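Local coordinates for acetyltransferase (Klebsiella pneumoniae, PDB 5XUN), which probably transfers the acetyl group of acetyl-CoA to glycyl-tRNA(Gly), acting as the GNAT-family toxin of a type II toxin-antitoxin system, at residues Y63-S68 and P90-G95; G128-F133 and L160-T165; I7-D12 and R46-V51; E26-F31 and R96-K101. The protein carries 1 engineered substitution. All blocks are in the same frame, centred on the assembly; numbering follows the deposited sequence.

Contact 1 (Y63-S68 and P90-G95); sequences YTLSGS and PSVTLG
Ser-68 and Thr-93 meet through their hydroxyls on one face of an antiparallel strand pair in the central sheet of the GNAT fold. Ser-68 OG lies 2.6 Å from Thr-93 OG1. The same oxygen lies 2.7 Å from Ser-91 OG, so two hydrogen bonds grip it. Ser-68 holds OG between its backbone N and its carbonyl carbon (chi1 62°), and this turns the oxygen to lie between the two hydroxyls of segment 90-95.

Below the hydroxyls runs the backbone ladder. Ser-66 and Thr-93 form a hydrogen-bonded pair, with Thr-93 N to Ser-66 O at 2.7 Å and nearly straight. Ser-68 and Ser-91 form the next such pair, and in both of its bonds the donor stands well above the carbonyl plane. Gly-95 N adds a bond to Thr-64 O at the far end.

On the other face the apolar side chains of Leu-65, Val-92 and Leu-94 meet, joined by Tyr-63. Leu-94 CD1 comes within 4.0 Å of Tyr-63 CB and 4.1 Å of Leu-65 CD2. Leu-65 CB also touches Val-92 CG1. Helix 108-126 packs on this face: Tyr-63 and Leu-65 both touch Val-119, and Tyr-63 OH bonds to His-115. The second subunit reaches the pair as well, with its Val-127 packed on Leu-65 and Val-92. Leu-94 and Gly-95 belong to the acetyl-CoA pocket. At that end of the pair, Leu-94 CD1 also sits 3.6 Å from the carbonyl oxygen of Thr-64.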
# COMPACT_ATOMS: atom_id res chain seq x y z
N TYR B 63 -2.50 -16.72 -0.01
CA TYR B 63 -1.52 -15.72 -0.43
C TYR B 63 -1.54 -14.54 0.54
O TYR B 63 -2.49 -14.36 1.29
CB TYR B 63 -1.77 -15.25 -1.88
CG TYR B 63 -2.94 -14.32 -2.14
CD1 TYR B 63 -2.86 -12.96 -1.88
CD2 TYR B 63 -4.12 -14.81 -2.69
CE1 TYR B 63 -3.92 -12.11 -2.14
CE2 TYR B 63 -5.20 -13.97 -2.95
CZ TYR B 63 -5.09 -12.62 -2.68
OH TYR B 63 -6.14 -11.78 -2.94
N THR B 64 -0.47 -13.73 0.50
CA THR B 64 -0.34 -12.57 1.38
C THR B 64 0.05 -11.32 0.59
O THR B 64 0.80 -11.40 -0.39
CB THR B 64 0.72 -12.79 2.49
OG1 THR B 64 2.03 -12.79 1.91
CG2 THR B 64 0.51 -14.12 3.17
N LEU B 65 -0.43 -10.16 1.05
CA LEU B 65 -0.14 -8.87 0.43
C LEU B 65 0.39 -7.88 1.46
O LEU B 65 -0.15 -7.79 2.57
CB LEU B 65 -1.40 -8.28 -0.23
CG LEU B 65 -2.02 -9.15 -1.32
CD1 LEU B 65 -3.34 -8.60 -1.83
CD2 LEU B 65 -1.03 -9.30 -2.46
N SER B 66 1.43 -7.15 1.09
CA SER B 66 1.99 -6.12 1.96
C SER B 66 2.31 -4.89 1.13
O SER B 66 2.74 -5.01 -0.02
CB SER B 66 3.28 -6.61 2.65
OG SER B 66 3.05 -7.85 3.29
N GLY B 67 2.08 -3.71 1.70
CA GLY B 67 2.52 -2.49 1.05
C GLY B 67 4.04 -2.42 0.98
O GLY B 67 4.74 -2.81 1.90
N SER B 68 4.54 -1.85 -0.11
CA SER B 68 5.98 -1.85 -0.32
C SER B 68 6.32 -0.73 -1.29
O SER B 68 5.45 0.01 -1.75
CB SER B 68 6.47 -3.19 -0.85
OG SER B 68 5.88 -3.48 -2.11
N PRO B 90 6.08 3.28 -5.67
CA PRO B 90 5.22 2.62 -4.69
C PRO B 90 4.66 1.33 -5.28
O PRO B 90 4.47 1.21 -6.49
CB PRO B 90 4.11 3.64 -4.44
CG PRO B 90 4.00 4.40 -5.75
CD PRO B 90 5.41 4.42 -6.33
N SER B 91 4.41 0.36 -4.40
CA SER B 91 3.96 -0.94 -4.86
C SER B 91 3.21 -1.66 -3.74
O SER B 91 3.12 -1.19 -2.60
CB SER B 91 5.13 -1.79 -5.34
OG SER B 91 6.11 -1.92 -4.31
N VAL B 92 2.64 -2.80 -4.12
CA VAL B 92 2.19 -3.85 -3.21
C VAL B 92 3.01 -5.09 -3.53
O VAL B 92 3.27 -5.38 -4.70
CB VAL B 92 0.68 -4.14 -3.36
CG1 VAL B 92 0.27 -5.36 -2.54
CG2 VAL B 92 -0.13 -2.93 -2.94
N THR B 93 3.42 -5.82 -2.50
CA THR B 93 4.21 -7.03 -2.69
C THR B 93 3.36 -8.26 -2.44
O THR B 93 2.65 -8.34 -1.44
CB THR B 93 5.42 -7.04 -1.75
OG1 THR B 93 6.37 -6.06 -2.19
CG2 THR B 93 6.09 -8.42 -1.75
N LEU B 94 3.40 -9.20 -3.38
CA LEU B 94 2.86 -10.54 -3.16
C LEU B 94 3.94 -11.30 -2.40
O LEU B 94 4.91 -11.78 -2.99
CB LEU B 94 2.52 -11.22 -4.49
CG LEU B 94 2.01 -12.66 -4.48
CD1 LEU B 94 0.74 -12.75 -3.68
CD2 LEU B 94 1.76 -13.14 -5.90
N GLY B 95 3.80 -11.36 -1.08
CA GLY B 95 4.84 -11.95 -0.26
C GLY B 95 4.95 -13.45 -0.47
O GLY B 95 6.05 -14.00 -0.51

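Contact 2 (G128-F133 and L160-T165); sequences GIYGLF and LLFYPT
Leu-132 and Tyr-163 form the hydrogen-bonded pair of this antiparallel ladder. Leu-132 N reaches Tyr-163 O at 2.7 Å, and Tyr-163 N returns a bond to Leu-132 O. Two further bonds close the end of the ladder, where Pro-164 is the N-cap of helix 165-171. Thr-165 N bonds to Tyr-130 O at 2.9 Å. Thr-165 OG1 gives its proton to Ile-129 O at 2.5 Å. The first helical residue is thus tied to two successive carbonyls. Both donors stand above the carbonyl plane.

Aromatic and apolar contacts add to the ladder. Tyr-130 has CG opposite its backbone N (chi1 -175°), which brings its ring back beside Phe-162. The two rings lie side by side, neither over the other's face, with planes 15° apart. Tyr-130 CD2 is 3.3 Å from Phe-162 CZ. Phe-162 CE1 also lies 3.4 Å from Gly-131 CA, where the glycine leaves room for the ring. Farther along, Phe-133 CZ packs on Leu-160 CD2.

In the GNAT sheet, strand 131-135 lies between strands 88-99 and 160-164. Helix 108-126 packs on Leu-132 and Tyr-163, while helix 139-147 touches Leu-161 through the engineered Phe-145 and through Leu-146.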
# COMPACT_ATOMS: atom_id res chain seq x y z
N GLY B 128 -1.50 5.45 -3.76
CA GLY B 128 -0.64 5.30 -4.91
C GLY B 128 0.10 3.98 -4.95
O GLY B 128 0.93 3.69 -4.09
N ILE B 129 -0.17 3.18 -5.98
CA ILE B 129 0.42 1.85 -6.13
C ILE B 129 0.75 1.67 -7.61
O ILE B 129 -0.16 1.50 -8.43
CB ILE B 129 -0.51 0.73 -5.66
CG1 ILE B 129 -0.68 0.78 -4.13
CG2 ILE B 129 0.01 -0.66 -6.09
CD1 ILE B 129 -1.88 0.05 -3.68
N TYR B 130 2.04 1.66 -7.94
CA TYR B 130 2.45 1.63 -9.34
C TYR B 130 2.36 0.23 -9.93
O TYR B 130 2.29 0.09 -11.15
CB TYR B 130 3.87 2.17 -9.47
CG TYR B 130 4.35 2.30 -10.90
CD1 TYR B 130 3.81 3.26 -11.75
CD2 TYR B 130 5.33 1.46 -11.40
CE1 TYR B 130 4.24 3.38 -13.06
CE2 TYR B 130 5.77 1.57 -12.71
CZ TYR B 130 5.22 2.53 -13.54
OH TYR B 130 5.64 2.64 -14.83
N GLY B 131 2.34 -0.81 -9.09
CA GLY B 131 2.08 -2.15 -9.56
C GLY B 131 2.32 -3.16 -8.47
O GLY B 131 2.52 -2.81 -7.30
N LEU B 132 2.31 -4.43 -8.88
CA LEU B 132 2.46 -5.55 -7.96
C LEU B 132 3.86 -6.12 -8.10
O LEU B 132 4.26 -6.56 -9.18
CB LEU B 132 1.41 -6.63 -8.25
CG LEU B 132 1.49 -7.95 -7.48
CD1 LEU B 132 1.10 -7.81 -6.01
CD2 LEU B 132 0.60 -8.98 -8.16
N PHE B 133 4.60 -6.13 -6.99
CA PHE B 133 5.97 -6.61 -6.93
C PHE B 133 5.98 -8.03 -6.38
O PHE B 133 5.21 -8.35 -5.47
CB PHE B 133 6.80 -5.68 -6.03
CG PHE B 133 8.27 -6.05 -5.92
CD1 PHE B 133 8.70 -7.01 -5.02
CD2 PHE B 133 9.22 -5.38 -6.68
CE1 PHE B 133 10.05 -7.34 -4.90
CE2 PHE B 133 10.58 -5.70 -6.57
CZ PHE B 133 10.98 -6.68 -5.68
N LEU B 160 13.22 -10.89 -9.43
CA LEU B 160 12.33 -9.78 -9.14
C LEU B 160 11.45 -9.53 -10.36
O LEU B 160 11.95 -9.26 -11.46
CB LEU B 160 13.12 -8.53 -8.78
CG LEU B 160 14.23 -8.72 -7.74
CD1 LEU B 160 14.97 -7.42 -7.48
CD2 LEU B 160 13.68 -9.30 -6.45
N LEU B 161 10.14 -9.63 -10.18
CA LEU B 161 9.16 -9.45 -11.24
C LEU B 161 8.15 -8.40 -10.81
O LEU B 161 8.08 -8.01 -9.64
CB LEU B 161 8.45 -10.77 -11.59
CG LEU B 161 9.37 -11.95 -11.89
CD1 LEU B 161 8.56 -13.21 -12.15
CD2 LEU B 161 10.28 -11.65 -13.08
N PHE B 162 7.36 -7.93 -11.77
CA PHE B 162 6.52 -6.76 -11.55
C PHE B 162 5.35 -6.82 -12.51
O PHE B 162 5.52 -7.17 -13.68
CB PHE B 162 7.34 -5.48 -11.76
CG PHE B 162 6.55 -4.21 -11.60
CD1 PHE B 162 6.10 -3.81 -10.35
CD2 PHE B 162 6.26 -3.42 -12.70
CE1 PHE B 162 5.39 -2.64 -10.20
CE2 PHE B 162 5.55 -2.25 -12.56
CZ PHE B 162 5.10 -1.86 -11.31
N TYR B 163 4.18 -6.46 -12.03
CA TYR B 163 3.00 -6.35 -12.88
C TYR B 163 2.41 -4.96 -12.69
O TYR B 163 1.90 -4.65 -11.59
CB TYR B 163 1.98 -7.44 -12.54
CG TYR B 163 0.96 -7.69 -13.64
CD1 TYR B 163 -0.16 -6.88 -13.77
CD2 TYR B 163 1.12 -8.74 -14.53
CE1 TYR B 163 -1.10 -7.11 -14.75
CE2 TYR B 163 0.18 -8.98 -15.53
CZ TYR B 163 -0.92 -8.16 -15.63
OH TYR B 163 -1.87 -8.39 -16.62
N PRO B 164 2.46 -4.09 -13.71
CA PRO B 164 2.07 -2.69 -13.50
C PRO B 164 0.57 -2.51 -13.30
O PRO B 164 -0.25 -3.18 -13.92
CB PRO B 164 2.55 -1.99 -14.78
CG PRO B 164 2.84 -3.05 -15.76
CD PRO B 164 2.91 -4.38 -15.08
N THR B 165 0.24 -1.57 -12.40
CA THR B 165 -1.15 -1.15 -12.22
C THR B 165 -1.79 -0.75 -13.54
O THR B 165 -2.98 -1.01 -13.77
CB THR B 165 -1.20 0.02 -11.22
OG1 THR B 165 -0.72 -0.42 -9.94
CG2 THR B 165 -2.60 0.57 -11.08

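Contact 3 (I7-D12 and R46-V51); sequences IEMIAD and RGYALV
Met-9 bends its terminal methyl alongside the phenol end of Tyr-48, meeting the ring obliquely. Met-9 CE is 3.3 Å from Tyr-48 OH and 3.6 Å from Tyr-48 CZ. The methyl reaches this point because the chain runs extended to SD and then turns at the last bond (chi3 -54°). SD itself lies 3.7 Å from Arg-46 NH2, set obliquely to the guanidinium. Tyr-48 OH bonds to Ala-126 O, and Arg-46 NE to Lys-125 O, of the second subunit.

Ile-7 and Leu-50 lie on one face of the sheet, where CG1 of Ile-7 touches CD1 of Leu-50. CG2 of Ile-10 packs on Ala-49 CB at 3.8 Å. The side chain of Glu-8 stands at about a right angle to that of Val-51, and its OE2 bonds to Tyr-16.

Two backbone bonds pair the strands. Ala-49 N to Glu-8 O is 2.6 Å and nearly straight, and Glu-8 N bonds to Ala-49 O. Ile-10 N, just past strand 6-9, adds a third bond to Gly-47 O. This is the antiparallel start of the GNAT sheet, with strand 6-9 at its edge within the chain.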
# COMPACT_ATOMS: atom_id res chain seq x y z
N ILE B 7 -12.41 -18.24 -2.57
CA ILE B 7 -11.34 -17.42 -2.03
C ILE B 7 -11.94 -16.42 -1.04
O ILE B 7 -12.98 -15.81 -1.31
CB ILE B 7 -10.57 -16.69 -3.15
CG1 ILE B 7 -10.02 -17.71 -4.14
CG2 ILE B 7 -9.47 -15.83 -2.57
CD1 ILE B 7 -9.53 -17.10 -5.43
N GLU B 8 -11.29 -16.27 0.11
CA GLU B 8 -11.72 -15.32 1.12
C GLU B 8 -10.50 -14.81 1.87
O GLU B 8 -9.46 -15.48 1.92
CB GLU B 8 -12.72 -15.95 2.09
CG GLU B 8 -12.12 -17.07 2.93
CD GLU B 8 -13.15 -17.86 3.72
OE1 GLU B 8 -14.29 -18.03 3.23
OE2 GLU B 8 -12.82 -18.30 4.84
N MET B 9 -10.62 -13.62 2.44
CA MET B 9 -9.66 -13.18 3.44
C MET B 9 -9.73 -14.14 4.63
O MET B 9 -10.81 -14.61 4.99
CB MET B 9 -9.96 -11.75 3.89
CG MET B 9 -9.14 -11.29 5.10
SD MET B 9 -9.28 -9.52 5.40
CE MET B 9 -8.79 -8.95 3.77
N ILE B 10 -8.58 -14.45 5.21
CA ILE B 10 -8.57 -15.43 6.30
C ILE B 10 -9.42 -14.91 7.45
O ILE B 10 -9.29 -13.75 7.87
CB ILE B 10 -7.13 -15.76 6.73
CG1 ILE B 10 -6.39 -14.51 7.18
CG2 ILE B 10 -6.40 -16.46 5.59
CD1 ILE B 10 -5.04 -14.80 7.80
N ALA B 11 -10.31 -15.76 7.94
CA ALA B 11 -11.27 -15.36 8.95
C ALA B 11 -10.58 -15.12 10.29
O ALA B 11 -9.52 -15.67 10.58
CB ALA B 11 -12.36 -16.42 9.10
N ASP B 12 -11.22 -14.28 11.12
CA ASP B 12 -10.65 -13.91 12.41
C ASP B 12 -10.37 -15.13 13.27
O ASP B 12 -9.32 -15.21 13.92
CB ASP B 12 -11.59 -12.97 13.16
CG ASP B 12 -11.70 -11.62 12.50
OD1 ASP B 12 -10.69 -11.17 11.91
OD2 ASP B 12 -12.79 -11.02 12.56
N ARG B 46 -1.71 -8.97 4.87
CA ARG B 46 -3.08 -9.46 4.93
C ARG B 46 -3.16 -10.74 4.12
O ARG B 46 -2.57 -10.84 3.03
CB ARG B 46 -4.08 -8.42 4.41
CG ARG B 46 -4.08 -7.13 5.23
CD ARG B 46 -4.39 -7.39 6.71
NE ARG B 46 -5.82 -7.49 6.96
CZ ARG B 46 -6.36 -7.71 8.16
NH1 ARG B 46 -5.57 -7.86 9.21
NH2 ARG B 46 -7.67 -7.80 8.30
N GLY B 47 -3.85 -11.73 4.67
CA GLY B 47 -3.85 -13.09 4.14
C GLY B 47 -5.19 -13.46 3.53
O GLY B 47 -6.24 -13.11 4.06
N TYR B 48 -5.13 -14.23 2.45
CA TYR B 48 -6.32 -14.72 1.77
C TYR B 48 -6.17 -16.22 1.59
O TYR B 48 -5.06 -16.72 1.41
CB TYR B 48 -6.51 -14.03 0.40
CG TYR B 48 -6.72 -12.54 0.50
CD1 TYR B 48 -5.65 -11.68 0.71
CD2 TYR B 48 -8.00 -12.00 0.43
CE1 TYR B 48 -5.85 -10.31 0.83
CE2 TYR B 48 -8.21 -10.62 0.54
CZ TYR B 48 -7.12 -9.79 0.75
OH TYR B 48 -7.30 -8.42 0.87
N ALA B 49 -7.28 -16.93 1.66
CA ALA B 49 -7.24 -18.39 1.60
C ALA B 49 -8.20 -18.93 0.55
O ALA B 49 -9.31 -18.42 0.37
CB ALA B 49 -7.58 -18.99 2.96
N LEU B 50 -7.76 -19.99 -0.12
CA LEU B 50 -8.58 -20.77 -1.04
C LEU B 50 -9.09 -21.99 -0.27
O LEU B 50 -8.29 -22.79 0.23
CB LEU B 50 -7.75 -21.20 -2.25
CG LEU B 50 -8.33 -22.18 -3.27
CD1 LEU B 50 -9.44 -21.52 -4.07
CD2 LEU B 50 -7.23 -22.69 -4.17
N VAL B 51 -10.41 -22.10 -0.13
CA VAL B 51 -11.01 -22.99 0.86
C VAL B 51 -12.13 -23.80 0.24
O VAL B 51 -12.79 -23.37 -0.71
CB VAL B 51 -11.53 -22.20 2.10
CG1 VAL B 51 -10.41 -21.40 2.75
CG2 VAL B 51 -12.69 -21.30 1.71

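Contact 4 (E26-F31 and R96-K101); sequences EALNTF and RLAIDK. With ACO (acetyl coenzyme *a), chain E.
Arg-96 lays its guanidinium flat on the ring of Phe-31, where helix segment 26-31 runs nearly at a right angle to strand segment 96-99 beside the acetyl-CoA site of this GNAT fold. The planes are 14° apart, and CZ is 3.7 Å from the ring centroid, a cation-pi contact over the face. NE sits above the middle of the ring. CD adds a CH-pi contact at 3.5 Å from the same centroid. Phe-31 swings its CG opposite the backbone N (chi1 -175°), which presents the ring to the arginine. Arg-96 CG also meets Leu-28 CD2 at 3.6 Å. The guanidinium has weak hydrogen bonds to Thr-64 and to Tyr-86 of the second subunit.

Leu-97 has its CB directed away from the helix, but its carbonyl faces acetyl-CoA. Leu-97 O accepts from N4P of acetyl-CoA at 2.8 Å. Leu-28 CD1 touches the same carbonyl oxygen and lies 3.8 Å from C6P of acetyl-CoA.

Ala-98 turns CB toward the helix and meets Leu-28 CD1 at 4.2 Å. Ile-99 N then gives a nearly straight bond of 2.9 Å to O9P of acetyl-CoA. Asp-100 follows the strand and bonds through its carboxylate to Asp-22 N and Ser-102.

The pantetheine arm is thus held by main-chain atoms in the manner of a further strand, as in other GNAT enzymes. Apolar and cation-pi packing joins helix to strand, while the backbone O of Leu-97 and N of Ile-99 bind the arm.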
# COMPACT_ATOMS: atom_id res chain seq x y z
N GLU B 26 8.67 -26.32 1.69
CA GLU B 26 8.44 -26.41 3.13
C GLU B 26 8.32 -25.04 3.78
O GLU B 26 7.57 -24.88 4.75
CB GLU B 26 9.55 -27.22 3.80
CG GLU B 26 9.13 -27.80 5.14
CD GLU B 26 7.83 -28.61 5.07
OE1 GLU B 26 7.53 -29.19 4.00
OE2 GLU B 26 7.11 -28.67 6.09
N ALA B 27 9.03 -24.04 3.25
CA ALA B 27 9.01 -22.73 3.88
C ALA B 27 7.59 -22.16 3.90
O ALA B 27 7.15 -21.61 4.92
CB ALA B 27 9.96 -21.78 3.15
N LEU B 28 6.86 -22.32 2.80
CA LEU B 28 5.50 -21.82 2.72
C LEU B 28 4.51 -22.69 3.47
O LEU B 28 3.45 -22.19 3.88
CB LEU B 28 5.09 -21.69 1.25
CG LEU B 28 6.04 -20.78 0.46
CD1 LEU B 28 5.51 -20.48 -0.94
CD2 LEU B 28 6.32 -19.49 1.21
N ASN B 29 4.82 -23.98 3.65
CA ASN B 29 4.00 -24.81 4.52
C ASN B 29 4.18 -24.40 5.97
O ASN B 29 3.21 -24.29 6.73
CB ASN B 29 4.35 -26.29 4.35
CG ASN B 29 4.18 -26.78 2.93
OD1 ASN B 29 3.21 -26.43 2.26
ND2 ASN B 29 5.12 -27.60 2.47
N THR B 30 5.43 -24.19 6.38
CA THR B 30 5.69 -23.73 7.73
C THR B 30 5.08 -22.35 7.96
O THR B 30 4.52 -22.08 9.04
CB THR B 30 7.20 -23.72 7.98
OG1 THR B 30 7.71 -25.06 7.90
CG2 THR B 30 7.52 -23.17 9.35
N PHE B 31 5.14 -21.47 6.95
CA PHE B 31 4.61 -20.13 7.15
C PHE B 31 3.11 -20.16 7.39
O PHE B 31 2.61 -19.46 8.27
CB PHE B 31 4.94 -19.23 5.95
CG PHE B 31 4.52 -17.80 6.16
CD1 PHE B 31 3.23 -17.39 5.88
CD2 PHE B 31 5.41 -16.88 6.67
CE1 PHE B 31 2.83 -16.07 6.09
CE2 PHE B 31 5.03 -15.56 6.90
CZ PHE B 31 3.73 -15.16 6.60
N ARG B 96 3.80 -14.12 -0.63
CA ARG B 96 3.71 -15.56 -0.69
C ARG B 96 2.46 -15.95 -1.46
O ARG B 96 1.43 -15.28 -1.38
CB ARG B 96 3.60 -16.19 0.70
CG ARG B 96 4.87 -16.20 1.47
CD ARG B 96 4.57 -16.22 2.93
NE ARG B 96 5.71 -15.69 3.65
CZ ARG B 96 5.89 -14.41 3.91
NH1 ARG B 96 4.98 -13.52 3.51
NH2 ARG B 96 6.97 -14.02 4.56
N LEU B 97 2.56 -17.07 -2.17
CA LEU B 97 1.43 -17.69 -2.84
C LEU B 97 1.70 -19.18 -2.89
O LEU B 97 2.81 -19.59 -3.24
CB LEU B 97 1.24 -17.13 -4.25
CG LEU B 97 0.26 -17.92 -5.12
CD1 LEU B 97 -1.14 -17.48 -4.80
CD2 LEU B 97 0.55 -17.76 -6.60
N ALA B 98 0.71 -19.99 -2.52
CA ALA B 98 0.92 -21.43 -2.46
C ALA B 98 -0.41 -22.14 -2.65
O ALA B 98 -1.44 -21.69 -2.14
CB ALA B 98 1.56 -21.86 -1.13
N ILE B 99 -0.37 -23.24 -3.40
CA ILE B 99 -1.51 -24.12 -3.63
C ILE B 99 -1.14 -25.51 -3.13
O ILE B 99 -0.01 -25.96 -3.32
CB ILE B 99 -1.90 -24.17 -5.13
CG1 ILE B 99 -2.33 -22.79 -5.63
CG2 ILE B 99 -3.00 -25.19 -5.37
CD1 ILE B 99 -3.72 -22.40 -5.18
N ASP B 100 -2.08 -26.18 -2.46
CA ASP B 100 -1.81 -27.52 -1.97
C ASP B 100 -1.63 -28.52 -3.12
O ASP B 100 -2.32 -28.44 -4.14
CB ASP B 100 -2.93 -28.00 -1.05
CG ASP B 100 -2.66 -29.38 -0.48
OD1 ASP B 100 -1.77 -29.49 0.39
OD2 ASP B 100 -3.32 -30.35 -0.91
N LYS B 101 -0.69 -29.46 -2.93
CA LYS B 101 -0.36 -30.44 -3.97
C LYS B 101 -1.59 -31.17 -4.48
O LYS B 101 -1.70 -31.46 -5.67
CB LYS B 101 0.64 -31.47 -3.42
CG LYS B 101 2.08 -31.03 -3.26
CD LYS B 101 2.88 -32.20 -2.67
CE LYS B 101 4.38 -31.96 -2.67
NZ LYS B 101 4.98 -32.12 -4.03
N1A ACO E . -6.68 -22.58 -16.32
C2A ACO E . -5.33 -22.45 -16.33
N3A ACO E . -4.47 -23.48 -16.28
C4A ACO E . -4.92 -24.76 -16.21
C5A ACO E . -6.38 -24.98 -16.18
C6A ACO E . -7.27 -23.80 -16.24
N6A ACO E . -8.62 -23.94 -16.22
N7A ACO E . -6.58 -26.31 -16.11
C8A ACO E . -5.36 -26.88 -16.08
N9A ACO E . -4.36 -25.98 -16.15
C1B ACO E . -2.91 -26.33 -16.12
C2B ACO E . -2.11 -25.86 -17.33
O2B ACO E . -1.89 -26.94 -18.25
C3B ACO E . -0.80 -25.37 -16.75
O3B ACO E . 0.17 -26.42 -16.80
P3B ACO E . 1.74 -26.13 -17.05
O7A ACO E . 1.86 -25.99 -18.55
O8A ACO E . 2.01 -24.86 -16.28
O9A ACO E . 2.42 -27.35 -16.47
C4B ACO E . -1.10 -25.10 -15.28
O4B ACO E . -2.32 -25.75 -14.95
C5B ACO E . -1.23 -23.62 -14.94
O5B ACO E . -0.75 -23.42 -13.61
P1A ACO E . -1.74 -23.40 -12.33
O1A ACO E . -2.49 -24.71 -12.26
O2A ACO E . -2.52 -22.11 -12.31
O3A ACO E . -0.66 -23.34 -11.16
P2A ACO E . -0.73 -24.26 -9.85
O4A ACO E . -2.17 -24.41 -9.41
O5A ACO E . 0.12 -25.49 -10.06
O6A ACO E . 0.02 -23.27 -8.83
CBP ACO E . 2.04 -22.62 -7.79
CCP ACO E . 1.36 -22.88 -9.12
CDP ACO E . 1.17 -21.72 -6.92
CEP ACO E . 3.40 -21.97 -8.03
CAP ACO E . 2.23 -24.00 -7.17
OAP ACO E . 3.11 -24.75 -8.01
C9P ACO E . 2.80 -23.95 -5.79
O9P ACO E . 2.09 -23.78 -4.81
N8P ACO E . 4.12 -24.11 -5.73
C7P ACO E . 4.80 -24.41 -4.49
C6P ACO E . 5.03 -23.16 -3.65
C5P ACO E . 5.51 -22.06 -4.56
O5P ACO E . 6.58 -22.15 -5.14
N4P ACO E . 4.69 -21.01 -4.68
C3P ACO E . 4.97 -19.92 -5.60
C2P ACO E . 6.05 -18.99 -5.08
S1P ACO E . 5.28 -17.50 -4.53
C ACO E . 6.61 -16.53 -4.64
O ACO E . 7.56 -16.96 -5.27
CH3 ACO E . 6.60 -15.19 -3.97

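How the contacts relate
Contacts 1, 2 and 3 are antiparallel pairings within one sheet. Contact 4 sets a helix against that sheet. Contacts 1, 3 and 4 are buried, whereas contact 2 is only partly so. Contact 1 lies nearest the chain's centre, about 7 Å from it, and touches each of the other three. Contacts 2 and 3 lie on opposite sides of the chain's centre, their own centres about 22 Å apart. Contacts 1 and 4 share strand 88-99, with hydroxyls along its earlier part and backbone that binds acetyl-CoA along its later part. Aromatic rings mark contact 2. Contact 3 joins methionine, tyrosine and arginine near the second subunit. All four contacts touch that subunit.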